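Local coordinates for N-terminal acetyltransferase-like protein (Chaetomium thermophilum, PDB 5NNP) that probably serves as the TPR-repeat auxiliary subunit of an N-terminal acetyltransferase complex, in the manner of the NatA auxiliary subunits, at residues F489-G494 and F557-D562; N502-L507 and N644-A649; L566-Y571 and D653-A658; F661-L666 and E681-K686. All blocks are in the same frame, centred on the assembly; numbering follows the deposited sequence.

Contact 1. Residues F489-G494 and F557-D562; sequences FLTEDG and FRAALD
Arg558 reaches across to Glu492 in a salt bridge, with Arg558 NH2 2.7 Å from Glu492 OE1. The oxygen lies near the guanidinium plane, at its edge. From the other side the approach is different: NH2 comes from above the carboxylate plane, and the two flat groups stand 77° apart. Arg558 spans the distance because CG is anti to the backbone N (chi1 -173°) and the chain runs extended to NE. Both ends of the bridge have second partners: Arg454 meets the same OE1, and Glu495 also pairs with Arg558 NH2. A glutamine in place of Glu492 would probably leave Arg558 and Arg454 without the negative charge they share.

The two helical segments, in helices 487-499 and 554-572, run in the same general direction, 26° apart, with axes 10.2 Å apart. They belong to a TPR-like array of packed helices. Helix 503-523 also touches both segments, through Leu490 and Ala559.

Van der Waals contact centres on Thr491. Thr491 CG2 lies over one face of the Arg558 guanidinium, 3.9 Å from Arg558 NE, and meets Asp562 OD2 at 3.8 Å.

The threonine hydroxyl is hydrogen-bonded to Ile487 O, one turn back. A water donates to Thr491 OG1 at 2.9 Å and accepts a weak bond from Ala559 N at 3.1 Å.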
loop_
_atom_site.group_PDB
_atom_site.type_symbol
_atom_site.label_atom_id
_atom_site.label_comp_id
_atom_site.label_asym_id
_atom_site.label_seq_id
_atom_site.Cartn_x
_atom_site.Cartn_y
_atom_site.Cartn_z
ATOM N N PHE A 489 1.602 -15.403 2.873
ATOM C CA PHE A 489 2.115 -16.721 3.188
ATOM C C PHE A 489 2.703 -16.744 4.592
ATOM O O PHE A 489 2.466 -17.680 5.347
ATOM C CB PHE A 489 3.167 -17.192 2.187
ATOM C CG PHE A 489 3.737 -18.527 2.541
ATOM C CD1 PHE A 489 3.039 -19.689 2.247
ATOM C CD2 PHE A 489 4.942 -18.632 3.209
ATOM C CE1 PHE A 489 3.540 -20.914 2.579
ATOM C CE2 PHE A 489 5.448 -19.879 3.552
ATOM C CZ PHE A 489 4.740 -21.016 3.233
ATOM N N LEU A 490 3.477 -15.713 4.932
ATOM C CA LEU A 490 4.092 -15.627 6.254
ATOM C C LEU A 490 3.026 -15.678 7.351
ATOM O O LEU A 490 3.185 -16.394 8.341
ATOM C CB LEU A 490 4.934 -14.359 6.385
ATOM C CG LEU A 490 6.239 -14.278 5.577
ATOM C CD1 LEU A 490 6.904 -12.915 5.747
ATOM C CD2 LEU A 490 7.201 -15.371 5.959
ATOM N N THR A 491 1.930 -14.946 7.163
ATOM C CA THR A 491 0.863 -14.932 8.164
ATOM C C THR A 491 0.193 -16.302 8.272
ATOM O O THR A 491 0.038 -16.839 9.371
ATOM C CB THR A 491 -0.205 -13.872 7.852
ATOM O OG1 THR A 491 0.422 -12.606 7.633
ATOM C CG2 THR A 491 -1.171 -13.740 9.011
ATOM N N GLU A 492 -0.202 -16.859 7.127
ATOM C CA GLU A 492 -0.818 -18.183 7.079
ATOM C C GLU A 492 0.084 -19.259 7.678
ATOM O O GLU A 492 -0.361 -20.114 8.438
ATOM C CB GLU A 492 -1.163 -18.545 5.634
ATOM C CG GLU A 492 -2.394 -17.839 5.102
ATOM C CD GLU A 492 -3.657 -18.291 5.793
ATOM O OE1 GLU A 492 -4.657 -17.562 5.741
ATOM O OE2 GLU A 492 -3.664 -19.394 6.385
ATOM N N ASP A 493 1.361 -19.214 7.326
ATOM C CA ASP A 493 2.333 -20.160 7.853
ATOM C C ASP A 493 2.407 -20.073 9.375
ATOM O O ASP A 493 2.521 -21.089 10.057
ATOM C CB ASP A 493 3.710 -19.908 7.245
ATOM C CG ASP A 493 4.685 -21.039 7.511
ATOM O OD1 ASP A 493 4.282 -22.219 7.426
ATOM O OD2 ASP A 493 5.866 -20.751 7.797
ATOM N N GLY A 494 2.345 -18.854 9.898
ATOM C CA GLY A 494 2.415 -18.636 11.329
ATOM C C GLY A 494 1.203 -19.197 12.045
ATOM O O GLY A 494 1.338 -19.931 13.025
ATOM N N PHE A 557 -2.376 -5.488 10.618
ATOM C CA PHE A 557 -3.256 -5.762 11.739
ATOM C C PHE A 557 -3.413 -7.256 12.031
ATOM O O PHE A 557 -3.344 -7.673 13.178
ATOM C CB PHE A 557 -4.629 -5.135 11.490
ATOM C CG PHE A 557 -5.573 -5.287 12.646
ATOM C CD1 PHE A 557 -5.630 -4.314 13.636
ATOM C CD2 PHE A 557 -6.381 -6.415 12.761
ATOM C CE1 PHE A 557 -6.485 -4.446 14.716
ATOM C CE2 PHE A 557 -7.234 -6.560 13.838
ATOM C CZ PHE A 557 -7.289 -5.569 14.822
ATOM N N ARG A 558 -3.602 -8.062 10.991
ATOM C CA ARG A 558 -3.845 -9.493 11.178
ATOM C C ARG A 558 -2.691 -10.197 11.908
ATOM O O ARG A 558 -2.881 -10.791 12.972
ATOM C CB ARG A 558 -4.106 -10.165 9.831
ATOM C CG ARG A 558 -4.531 -11.618 9.959
ATOM C CD ARG A 558 -4.971 -12.201 8.633
ATOM N NE ARG A 558 -5.007 -13.656 8.682
ATOM C CZ ARG A 558 -5.099 -14.445 7.613
ATOM N NH1 ARG A 558 -5.159 -13.917 6.400
ATOM N NH2 ARG A 558 -5.115 -15.761 7.762
ATOM N N ALA A 559 -1.494 -10.118 11.333
ATOM C CA ALA A 559 -0.326 -10.720 11.953
ATOM C C ALA A 559 -0.097 -10.144 13.336
ATOM O O ALA A 559 0.331 -10.862 14.233
ATOM C CB ALA A 559 0.912 -10.516 11.088
ATOM N N ALA A 560 -0.369 -8.853 13.512
ATOM C CA ALA A 560 -0.115 -8.207 14.798
ATOM C C ALA A 560 -1.101 -8.669 15.864
ATOM O O ALA A 560 -0.732 -8.866 17.023
ATOM C CB ALA A 560 -0.165 -6.696 14.663
ATOM N N LEU A 561 -2.357 -8.850 15.482
ATOM C CA LEU A 561 -3.328 -9.345 16.446
ATOM C C LEU A 561 -3.040 -10.811 16.787
ATOM O O LEU A 561 -3.315 -11.254 17.894
ATOM C CB LEU A 561 -4.749 -9.174 15.923
ATOM C CG LEU A 561 -5.858 -9.707 16.830
ATOM C CD1 LEU A 561 -5.822 -9.105 18.235
ATOM C CD2 LEU A 561 -7.189 -9.428 16.183
ATOM N N ASP A 562 -2.471 -11.558 15.840
ATOM C CA ASP A 562 -2.026 -12.924 16.126
ATOM C C ASP A 562 -0.948 -12.928 17.211
ATOM O O ASP A 562 -1.085 -13.605 18.222
ATOM C CB ASP A 562 -1.482 -13.626 14.873
ATOM C CG ASP A 562 -2.541 -13.850 13.797
ATOM O OD1 ASP A 562 -3.754 -13.698 14.056
ATOM O OD2 ASP A 562 -2.149 -14.192 12.667
HETATM O O HOH W 1 -1.126 -10.281 8.301
#

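Contact 2. Residues N502-L507 and N644-A649; sequences NTALAL and NGEKLA
Ala504 and Leu507 pack against Leu648 and Ala649 in a mainly apolar contact between the start of helix 503-523 and the short helix 646-649. The setting is the TPR-like helical array of the auxiliary-subunit family. Helix 646-649 lies in the connection that leads from helix 554-572 to helix 654-668. Between them the two segments bury 332 Å².

Ala504 is at the centre. Ala504 CB meets Ala649 CB at 4.0 Å, and it also touches the backbone oxygens of Asn644 and Gly645. Glu646 OE2 comes within 3.5 Å of Ala504 CB, because the Glu646 chain is bent at chi2 (-63°). That is a van der Waals touch with no polar pairing.

The backbones come closest where Ala504 faces Gly645, with their CA atoms 4.8 Å apart. Gly645 has a positive phi of 60°, which by itself favours glycine. A CB there would point at Ala504 O, so the close approach also suits a residue with no side chain.

One turn on from Ala504, Leu507 CD1 lies against Leu648 CB at 3.9 Å and near the Leu648 carbonyl. Leu507 also touches Leu566 and Tyr567 of helix 554-572, and so belongs to a wider apolar core.

Both helices begin here. Gly645 is the N-cap of the short one, and Asn502 the N-cap of the other. Asn502 OD1 accepts from Leu505 N at 3.3 Å, and the N-H comes from above the carbonyl plane. Farther along Leu505, CD2 rests 4.0 Å from Asn644 CB.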
loop_
_atom_site.group_PDB
_atom_site.type_symbol
_atom_site.label_atom_id
_atom_site.label_comp_id
_atom_site.label_asym_id
_atom_site.label_seq_id
_atom_site.Cartn_x
_atom_site.Cartn_y
_atom_site.Cartn_z
ATOM N N ASN A 502 3.460 -24.879 17.744
ATOM C CA ASN A 502 4.846 -24.439 17.580
ATOM C C ASN A 502 4.997 -22.936 17.819
ATOM O O ASN A 502 5.175 -22.154 16.874
ATOM C CB ASN A 502 5.368 -24.802 16.184
ATOM C CG ASN A 502 6.892 -24.837 16.115
ATOM O OD1 ASN A 502 7.573 -24.075 16.800
ATOM N ND2 ASN A 502 7.433 -25.725 15.284
ATOM N N THR A 503 4.941 -22.545 19.090
ATOM C CA THR A 503 4.999 -21.138 19.480
ATOM C C THR A 503 6.209 -20.426 18.881
ATOM O O THR A 503 6.124 -19.263 18.511
ATOM C CB THR A 503 5.027 -20.999 21.018
ATOM O OG1 THR A 503 4.013 -21.837 21.578
ATOM C CG2 THR A 503 4.764 -19.572 21.455
ATOM N N ALA A 504 7.325 -21.139 18.771
ATOM C CA ALA A 504 8.562 -20.544 18.283
ATOM C C ALA A 504 8.435 -20.055 16.844
ATOM O O ALA A 504 8.714 -18.890 16.570
ATOM C CB ALA A 504 9.710 -21.533 18.406
ATOM N N LEU A 505 8.015 -20.930 15.926
ATOM C CA LEU A 505 7.946 -20.549 14.515
ATOM C C LEU A 505 6.763 -19.630 14.255
ATOM O O LEU A 505 6.791 -18.803 13.342
ATOM C CB LEU A 505 7.845 -21.773 13.614
ATOM C CG LEU A 505 9.022 -22.737 13.559
ATOM C CD1 LEU A 505 8.600 -23.910 12.705
ATOM C CD2 LEU A 505 10.290 -22.079 13.014
ATOM N N ALA A 506 5.716 -19.777 15.052
ATOM C CA ALA A 506 4.586 -18.874 14.940
ATOM C C ALA A 506 5.038 -17.439 15.225
ATOM O O ALA A 506 4.780 -16.537 14.431
ATOM C CB ALA A 506 3.476 -19.291 15.883
ATOM N N LEU A 507 5.729 -17.233 16.349
ATOM C CA LEU A 507 6.183 -15.890 16.711
ATOM C C LEU A 507 7.176 -15.350 15.676
ATOM O O LEU A 507 7.128 -14.168 15.298
ATOM C CB LEU A 507 6.815 -15.882 18.109
ATOM C CG LEU A 507 5.909 -15.980 19.343
ATOM C CD1 LEU A 507 6.746 -16.128 20.578
ATOM C CD2 LEU A 507 5.006 -14.774 19.479
ATOM N N ASN A 644 14.801 -19.797 14.302
ATOM C CA ASN A 644 13.560 -20.514 14.549
ATOM C C ASN A 644 12.739 -19.887 15.652
ATOM O O ASN A 644 11.797 -20.500 16.158
ATOM C CB ASN A 644 13.860 -21.957 14.894
ATOM C CG ASN A 644 14.633 -22.641 13.813
ATOM O OD1 ASN A 644 14.615 -22.207 12.653
ATOM N ND2 ASN A 644 15.323 -23.721 14.171
ATOM N N GLY A 645 13.119 -18.670 16.032
ATOM C CA GLY A 645 12.418 -17.920 17.054
ATOM C C GLY A 645 12.378 -18.617 18.399
ATOM O O GLY A 645 11.506 -18.334 19.217
ATOM N N GLU A 646 13.311 -19.532 18.642
ATOM C CA GLU A 646 13.356 -20.195 19.942
ATOM C C GLU A 646 13.575 -19.194 21.093
ATOM O O GLU A 646 13.020 -19.354 22.176
ATOM C CB GLU A 646 14.436 -21.282 19.956
ATOM C CG GLU A 646 14.106 -22.515 19.091
ATOM C CD GLU A 646 12.859 -23.284 19.557
ATOM O OE1 GLU A 646 12.531 -23.239 20.765
ATOM O OE2 GLU A 646 12.206 -23.936 18.707
ATOM N N LYS A 647 14.362 -18.149 20.854
ATOM C CA LYS A 647 14.544 -17.115 21.869
ATOM C C LYS A 647 13.247 -16.335 22.091
ATOM O O LYS A 647 12.940 -15.945 23.218
ATOM C CB LYS A 647 15.690 -16.180 21.483
ATOM C CG LYS A 647 17.011 -16.926 21.275
ATOM C CD LYS A 647 18.200 -15.993 21.055
ATOM C CE LYS A 647 19.488 -16.785 20.797
ATOM N NZ LYS A 647 20.701 -15.903 20.731
ATOM N N LEU A 648 12.471 -16.135 21.025
ATOM C CA LEU A 648 11.156 -15.503 21.149
ATOM C C LEU A 648 10.227 -16.270 22.089
ATOM O O LEU A 648 9.632 -15.703 23.006
ATOM C CB LEU A 648 10.509 -15.374 19.781
ATOM C CG LEU A 648 11.353 -14.518 18.847
ATOM C CD1 LEU A 648 10.822 -14.576 17.409
ATOM C CD2 LEU A 648 11.411 -13.083 19.380
ATOM N N ALA A 649 10.112 -17.572 21.853
ATOM C CA ALA A 649 9.227 -18.421 22.639
ATOM C C ALA A 649 9.682 -18.520 24.087
ATOM O O ALA A 649 8.864 -18.723 24.977
ATOM C CB ALA A 649 9.142 -19.797 22.019
#

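Contact 3. Residues L566-Y571 and D653-A658; sequences LYLSMY and DPLGDA
Tyr567 and Pro654 mark the closest backbone approach, CA to CA 5.2 Å, between short helical segments that run antiparallel (169°), axes 8.7 Å apart.

The Tyr567 ring lies against the first turn of the other helix. Pro654 O, Ala658 N and Asp657 CB all sit over one of its faces. Asp657 CB makes a CH-pi contact, 3.9 Å from the centroid of the Tyr567 ring. At the ring's inner end, Tyr567 CD1 meets Pro654 CB and CD2 meets Ala658 CB, each at 3.7 Å. The phenol oxygen is hydrogen-bonded to His511. It also donates to a water, 2.9 Å from Tyr567 OH, which in turn donates to Asp657 OD2. Thr651 hydrogen-bonds to that same carboxylate oxygen.

Tyr571 makes the second ring contact. With its CG anti to the backbone N (chi1 180°), the ring covers Leu655. Leu655 CD1 stands over the centre, 3.4 Å from the centroid of the Tyr571 ring and 9° off its normal. Leu655 CD2 also meets Leu568 CD2.

Asp653 caps the second helix through Gly656 N. The linker is long, partly unmodelled and includes helix 646-649; the antiparallel packing of neighbouring helices is as in TPR-like arrays.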
loop_
_atom_site.group_PDB
_atom_site.type_symbol
_atom_site.label_atom_id
_atom_site.label_comp_id
_atom_site.label_asym_id
_atom_site.label_seq_id
_atom_site.Cartn_x
_atom_site.Cartn_y
_atom_site.Cartn_z
ATOM N N LEU A 566 -1.115 -14.608 20.934
ATOM C CA LEU A 566 -0.202 -15.698 21.253
ATOM C C LEU A 566 0.646 -15.383 22.487
ATOM O O LEU A 566 0.977 -16.288 23.257
ATOM C CB LEU A 566 0.697 -16.011 20.055
ATOM C CG LEU A 566 1.722 -17.140 20.199
ATOM C CD1 LEU A 566 1.078 -18.427 20.730
ATOM C CD2 LEU A 566 2.448 -17.394 18.867
ATOM N N TYR A 567 0.991 -14.111 22.687
ATOM C CA TYR A 567 1.714 -13.713 23.903
ATOM C C TYR A 567 0.803 -13.804 25.133
ATOM O O TYR A 567 1.238 -14.212 26.211
ATOM C CB TYR A 567 2.284 -12.292 23.781
ATOM C CG TYR A 567 3.588 -12.185 23.005
ATOM C CD1 TYR A 567 4.708 -12.915 23.385
ATOM C CD2 TYR A 567 3.703 -11.337 21.905
ATOM C CE1 TYR A 567 5.898 -12.818 22.689
ATOM C CE2 TYR A 567 4.894 -11.237 21.199
ATOM C CZ TYR A 567 5.987 -11.976 21.600
ATOM O OH TYR A 567 7.172 -11.872 20.907
ATOM N N LEU A 568 -0.456 -13.403 24.962
ATOM C CA LEU A 568 -1.471 -13.536 25.995
ATOM C C LEU A 568 -1.614 -14.992 26.434
ATOM O O LEU A 568 -1.714 -15.303 27.632
ATOM C CB LEU A 568 -2.810 -13.017 25.486
ATOM C CG LEU A 568 -3.079 -11.534 25.680
ATOM C CD1 LEU A 568 -4.332 -11.111 24.910
ATOM C CD2 LEU A 568 -3.197 -11.228 27.172
ATOM N N SER A 569 -1.637 -15.876 25.442
ATOM C CA SER A 569 -1.706 -17.305 25.696
ATOM C C SER A 569 -0.472 -17.767 26.462
ATOM O O SER A 569 -0.586 -18.478 27.460
ATOM C CB SER A 569 -1.840 -18.072 24.384
ATOM O OG SER A 569 -1.410 -19.412 24.532
ATOM N N MET A 570 0.706 -17.355 25.993
ATOM C CA MET A 570 1.960 -17.699 26.660
ATOM C C MET A 570 2.008 -17.177 28.091
ATOM O O MET A 570 2.636 -17.788 28.952
ATOM C CB MET A 570 3.160 -17.159 25.880
ATOM C CG MET A 570 3.360 -17.791 24.519
ATOM S SD MET A 570 4.511 -16.823 23.512
ATOM C CE MET A 570 6.016 -16.946 24.485
ATOM N N TYR A 571 1.348 -16.053 28.348
ATOM C CA TYR A 571 1.339 -15.492 29.693
ATOM C C TYR A 571 0.522 -16.351 30.648
ATOM O O TYR A 571 0.844 -16.435 31.832
ATOM C CB TYR A 571 0.795 -14.057 29.705
ATOM C CG TYR A 571 0.757 -13.429 31.098
ATOM C CD1 TYR A 571 1.926 -13.043 31.743
ATOM C CD2 TYR A 571 -0.452 -13.220 31.758
ATOM C CE1 TYR A 571 1.895 -12.467 33.010
ATOM C CE2 TYR A 571 -0.492 -12.640 33.021
ATOM C CZ TYR A 571 0.684 -12.266 33.649
ATOM O OH TYR A 571 0.649 -11.688 34.914
ATOM N N ASP A 653 9.154 -12.222 29.580
ATOM C CA ASP A 653 8.223 -11.100 29.567
ATOM C C ASP A 653 7.449 -11.049 28.260
ATOM O O ASP A 653 7.792 -10.292 27.366
ATOM C CB ASP A 653 8.967 -9.777 29.781
ATOM C CG ASP A 653 8.030 -8.584 29.859
ATOM O OD1 ASP A 653 6.845 -8.790 30.191
ATOM O OD2 ASP A 653 8.475 -7.444 29.598
ATOM N N PRO A 654 6.390 -11.854 28.151
ATOM C CA PRO A 654 5.594 -11.920 26.924
ATOM C C PRO A 654 4.724 -10.683 26.744
ATOM O O PRO A 654 4.598 -10.168 25.624
ATOM C CB PRO A 654 4.730 -13.173 27.117
ATOM C CG PRO A 654 5.104 -13.746 28.486
ATOM C CD PRO A 654 5.830 -12.682 29.230
ATOM N N LEU A 655 4.129 -10.207 27.830
ATOM C CA LEU A 655 3.264 -9.040 27.744
ATOM C C LEU A 655 4.093 -7.815 27.349
ATOM O O LEU A 655 3.618 -6.939 26.626
ATOM C CB LEU A 655 2.529 -8.813 29.067
ATOM C CG LEU A 655 1.641 -9.980 29.513
ATOM C CD1 LEU A 655 1.032 -9.752 30.906
ATOM C CD2 LEU A 655 0.563 -10.234 28.481
ATOM N N GLY A 656 5.339 -7.775 27.810
ATOM C CA GLY A 656 6.263 -6.735 27.404
ATOM C C GLY A 656 6.605 -6.848 25.926
ATOM O O GLY A 656 6.750 -5.836 25.228
ATOM N N ASP A 657 6.727 -8.084 25.444
ATOM C CA ASP A 657 7.076 -8.332 24.049
ATOM C C ASP A 657 5.910 -8.028 23.106
ATOM O O ASP A 657 6.108 -7.772 21.917
ATOM C CB ASP A 657 7.550 -9.782 23.866
ATOM C CG ASP A 657 8.903 -10.034 24.523
ATOM O OD1 ASP A 657 9.495 -9.063 25.031
ATOM O OD2 ASP A 657 9.389 -11.188 24.525
ATOM N N ALA A 658 4.698 -8.050 23.652
ATOM C CA ALA A 658 3.493 -7.788 22.887
ATOM C C ALA A 658 3.275 -6.306 22.597
ATOM O O ALA A 658 2.596 -5.953 21.626
ATOM C CB ALA A 658 2.292 -8.348 23.614
HETATM O O HOH W 2 9.269 -12.948 22.519
#

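Contact 4. Residues F661-L666 and E681-K686; sequences FLNYIL and EVYIRK
Tyr683 reaches from helix 673-685 to Leu662 and Leu666 of helix 654-668. The two short segments cross at 128°, with axes 12.7 Å apart, so side chains, above all the long Tyr683, bridge the gap. Starting at CB, Tyr683 does not yet point across. CG lies anti to the carbonyl carbon (chi1 -72°), and this turn carries the ring over to the other helix. Tyr683 CE2 is the first atom to touch, 4.0 Å from Leu666 CD1, which sits at the ring edge near its plane. Tyr683 CZ follows, 4.1 Å from Leu662 CD2, which approaches obliquely. At the tip, Tyr683 OH lies 3.9 Å from Leu666 CD1 and 4.0 Å from Leu662 CD2, so both leucines touch the hydroxyl, from the same general side.

Beside the ring, Leu662 and Val682 meet tip to tip, with Leu662 CD2 4.0 Å from Val682 CG1. Tyr683 also packs on Leu691, Ala692 and Cys695 of helix 689-702, and on Glu19 of a neighbouring subunit. With an alanine here, Leu662 and Leu666 would probably lose the ring they share, and a gap would open between the two helices.

These are successive helices of the TPR-like array. Their contact is light, with 156 Å² buried, and rests on methyl-to-ring and methyl-to-methyl touches. It therefore depends on shape and burial, with no polar bond across the two segments to fix its direction.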
loop_
_atom_site.group_PDB
_atom_site.type_symbol
_atom_site.label_atom_id
_atom_site.label_comp_id
_atom_site.label_asym_id
_atom_site.label_seq_id
_atom_site.Cartn_x
_atom_site.Cartn_y
_atom_site.Cartn_z
ATOM N N PHE A 661 3.690 -4.632 19.088
ATOM C CA PHE A 661 2.594 -5.014 18.201
ATOM C C PHE A 661 1.302 -4.271 18.540
ATOM O O PHE A 661 0.618 -3.736 17.658
ATOM C CB PHE A 661 2.335 -6.514 18.272
ATOM C CG PHE A 661 3.489 -7.368 17.812
ATOM C CD1 PHE A 661 4.462 -7.786 18.705
ATOM C CD2 PHE A 661 3.575 -7.782 16.492
ATOM C CE1 PHE A 661 5.511 -8.588 18.285
ATOM C CE2 PHE A 661 4.618 -8.582 16.065
ATOM C CZ PHE A 661 5.588 -8.990 16.959
ATOM N N LEU A 662 0.977 -4.249 19.830
ATOM C CA LEU A 662 -0.275 -3.691 20.321
ATOM C C LEU A 662 -0.371 -2.173 20.129
ATOM O O LEU A 662 -1.406 -1.663 19.698
ATOM C CB LEU A 662 -0.446 -4.040 21.798
ATOM C CG LEU A 662 -1.707 -3.482 22.444
ATOM C CD1 LEU A 662 -2.929 -4.097 21.777
ATOM C CD2 LEU A 662 -1.690 -3.717 23.956
ATOM N N ASN A 663 0.704 -1.461 20.459
ATOM C CA ASN A 663 0.769 -0.009 20.279
ATOM C C ASN A 663 0.355 0.461 18.886
ATOM O O ASN A 663 -0.385 1.435 18.736
ATOM C CB ASN A 663 2.181 0.507 20.564
ATOM C CG ASN A 663 2.583 0.379 22.026
ATOM O OD1 ASN A 663 1.742 0.356 22.937
ATOM N ND2 ASN A 663 3.887 0.307 22.256
ATOM N N TYR A 664 0.837 -0.226 17.860
ATOM C CA TYR A 664 0.443 0.115 16.497
ATOM C C TYR A 664 -1.009 -0.225 16.253
ATOM O O TYR A 664 -1.695 0.466 15.501
ATOM C CB TYR A 664 1.305 -0.614 15.479
ATOM C CG TYR A 664 2.684 -0.046 15.313
ATOM C CD1 TYR A 664 2.921 1.314 15.482
ATOM C CD2 TYR A 664 3.753 -0.865 14.968
ATOM C CE1 TYR A 664 4.184 1.842 15.315
ATOM C CE2 TYR A 664 5.010 -0.349 14.804
ATOM C CZ TYR A 664 5.218 1.010 14.978
ATOM O OH TYR A 664 6.466 1.533 14.800
ATOM N N ILE A 665 -1.463 -1.314 16.863
ATOM C CA ILE A 665 -2.839 -1.746 16.689
ATOM C C ILE A 665 -3.782 -0.686 17.207
ATOM O O ILE A 665 -4.675 -0.245 16.500
ATOM C CB ILE A 665 -3.119 -3.066 17.414
ATOM C CG1 ILE A 665 -2.235 -4.180 16.849
ATOM C CG2 ILE A 665 -4.589 -3.433 17.302
ATOM C CD1 ILE A 665 -2.595 -5.574 17.356
ATOM N N LEU A 666 -3.559 -0.276 18.449
ATOM C CA LEU A 666 -4.404 0.718 19.108
ATOM C C LEU A 666 -4.252 2.113 18.513
ATOM O O LEU A 666 -5.190 2.913 18.546
ATOM C CB LEU A 666 -4.095 0.774 20.607
ATOM C CG LEU A 666 -4.412 -0.487 21.412
ATOM C CD1 LEU A 666 -3.964 -0.275 22.846
ATOM C CD2 LEU A 666 -5.900 -0.864 21.345
ATOM N N GLU A 681 -7.303 -7.211 27.594
ATOM C CA GLU A 681 -6.700 -8.413 28.164
ATOM C C GLU A 681 -5.224 -8.224 28.546
ATOM O O GLU A 681 -4.789 -8.715 29.592
ATOM C CB GLU A 681 -6.838 -9.580 27.184
ATOM C CG GLU A 681 -8.265 -9.868 26.786
ATOM C CD GLU A 681 -9.124 -10.261 27.960
ATOM O OE1 GLU A 681 -8.563 -10.676 28.995
ATOM O OE2 GLU A 681 -10.362 -10.153 27.847
ATOM N N VAL A 682 -4.464 -7.517 27.706
ATOM C CA VAL A 682 -3.050 -7.231 27.980
ATOM C C VAL A 682 -2.838 -6.306 29.177
ATOM O O VAL A 682 -1.969 -6.567 30.012
ATOM C CB VAL A 682 -2.351 -6.587 26.770
ATOM C CG1 VAL A 682 -0.986 -6.020 27.170
ATOM C CG2 VAL A 682 -2.217 -7.588 25.628
ATOM N N TYR A 683 -3.633 -5.242 29.272
ATOM C CA TYR A 683 -3.451 -4.248 30.335
ATOM C C TYR A 683 -3.920 -4.670 31.734
ATOM O O TYR A 683 -3.302 -4.272 32.727
ATOM C CB TYR A 683 -4.144 -2.942 29.955
ATOM C CG TYR A 683 -3.430 -2.194 28.857
ATOM C CD1 TYR A 683 -2.060 -1.998 28.907
ATOM C CD2 TYR A 683 -4.122 -1.696 27.765
ATOM C CE1 TYR A 683 -1.401 -1.313 27.907
ATOM C CE2 TYR A 683 -3.474 -1.014 26.764
ATOM C CZ TYR A 683 -2.112 -0.826 26.839
ATOM O OH TYR A 683 -1.461 -0.145 25.841
ATOM N N ILE A 684 -4.994 -5.450 31.847
ATOM C CA ILE A 684 -5.380 -5.911 33.186
ATOM C C ILE A 684 -4.282 -6.795 33.767
ATOM O O ILE A 684 -3.985 -6.734 34.965
ATOM C CB ILE A 684 -6.708 -6.693 33.207
ATOM C CG1 ILE A 684 -6.777 -7.660 32.035
ATOM C CG2 ILE A 684 -7.886 -5.743 33.179
ATOM C CD1 ILE A 684 -8.132 -8.263 31.853
ATOM N N ARG A 685 -3.673 -7.603 32.900
ATOM C CA ARG A 685 -2.591 -8.499 33.293
ATOM C C ARG A 685 -1.342 -7.705 33.671
ATOM O O ARG A 685 -0.591 -8.083 34.573
ATOM C CB ARG A 685 -2.291 -9.489 32.164
ATOM C CG ARG A 685 -3.388 -10.535 31.956
ATOM C CD ARG A 685 -3.104 -11.393 30.743
ATOM N NE ARG A 685 -4.078 -12.466 30.531
ATOM C CZ ARG A 685 -5.356 -12.280 30.198
ATOM N NH1 ARG A 685 -5.847 -11.052 30.067
ATOM N NH2 ARG A 685 -6.152 -13.328 30.011
ATOM N N LYS A 686 -1.144 -6.592 32.976
ATOM C CA LYS A 686 -0.020 -5.697 33.210
ATOM C C LYS A 686 -0.247 -4.844 34.457
ATOM O O LYS A 686 0.629 -4.074 34.851
ATOM C CB LYS A 686 0.195 -4.801 31.987
ATOM C CG LYS A 686 1.529 -4.976 31.282
ATOM C CD LYS A 686 1.679 -3.977 30.129
ATOM C CE LYS A 686 3.132 -3.545 29.984
ATOM N NZ LYS A 686 3.307 -2.447 28.995
#

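From the N terminus, contact 1 opens first, at helix 487-499. Contact 2 opens on the next helix, 503-523, before contact 1 closes on helix 554-572, so the two cross. Contact 3 starts farther along helix 554-572. Contact 2 then closes at 644-649, just before contact 3 closes at 653-658, so these two cross as well. Contact 4 follows in series and closes a short loop between helices 654-668 and 673-685. None of the four is nested. Helix 554-572 joins contacts 1 and 3, and helix 654-668 joins 3 and 4. Met570 touches Ala649, Ile665 touches Phe557, and Arg685 touches Tyr571, which packs all four into one continuous helical array.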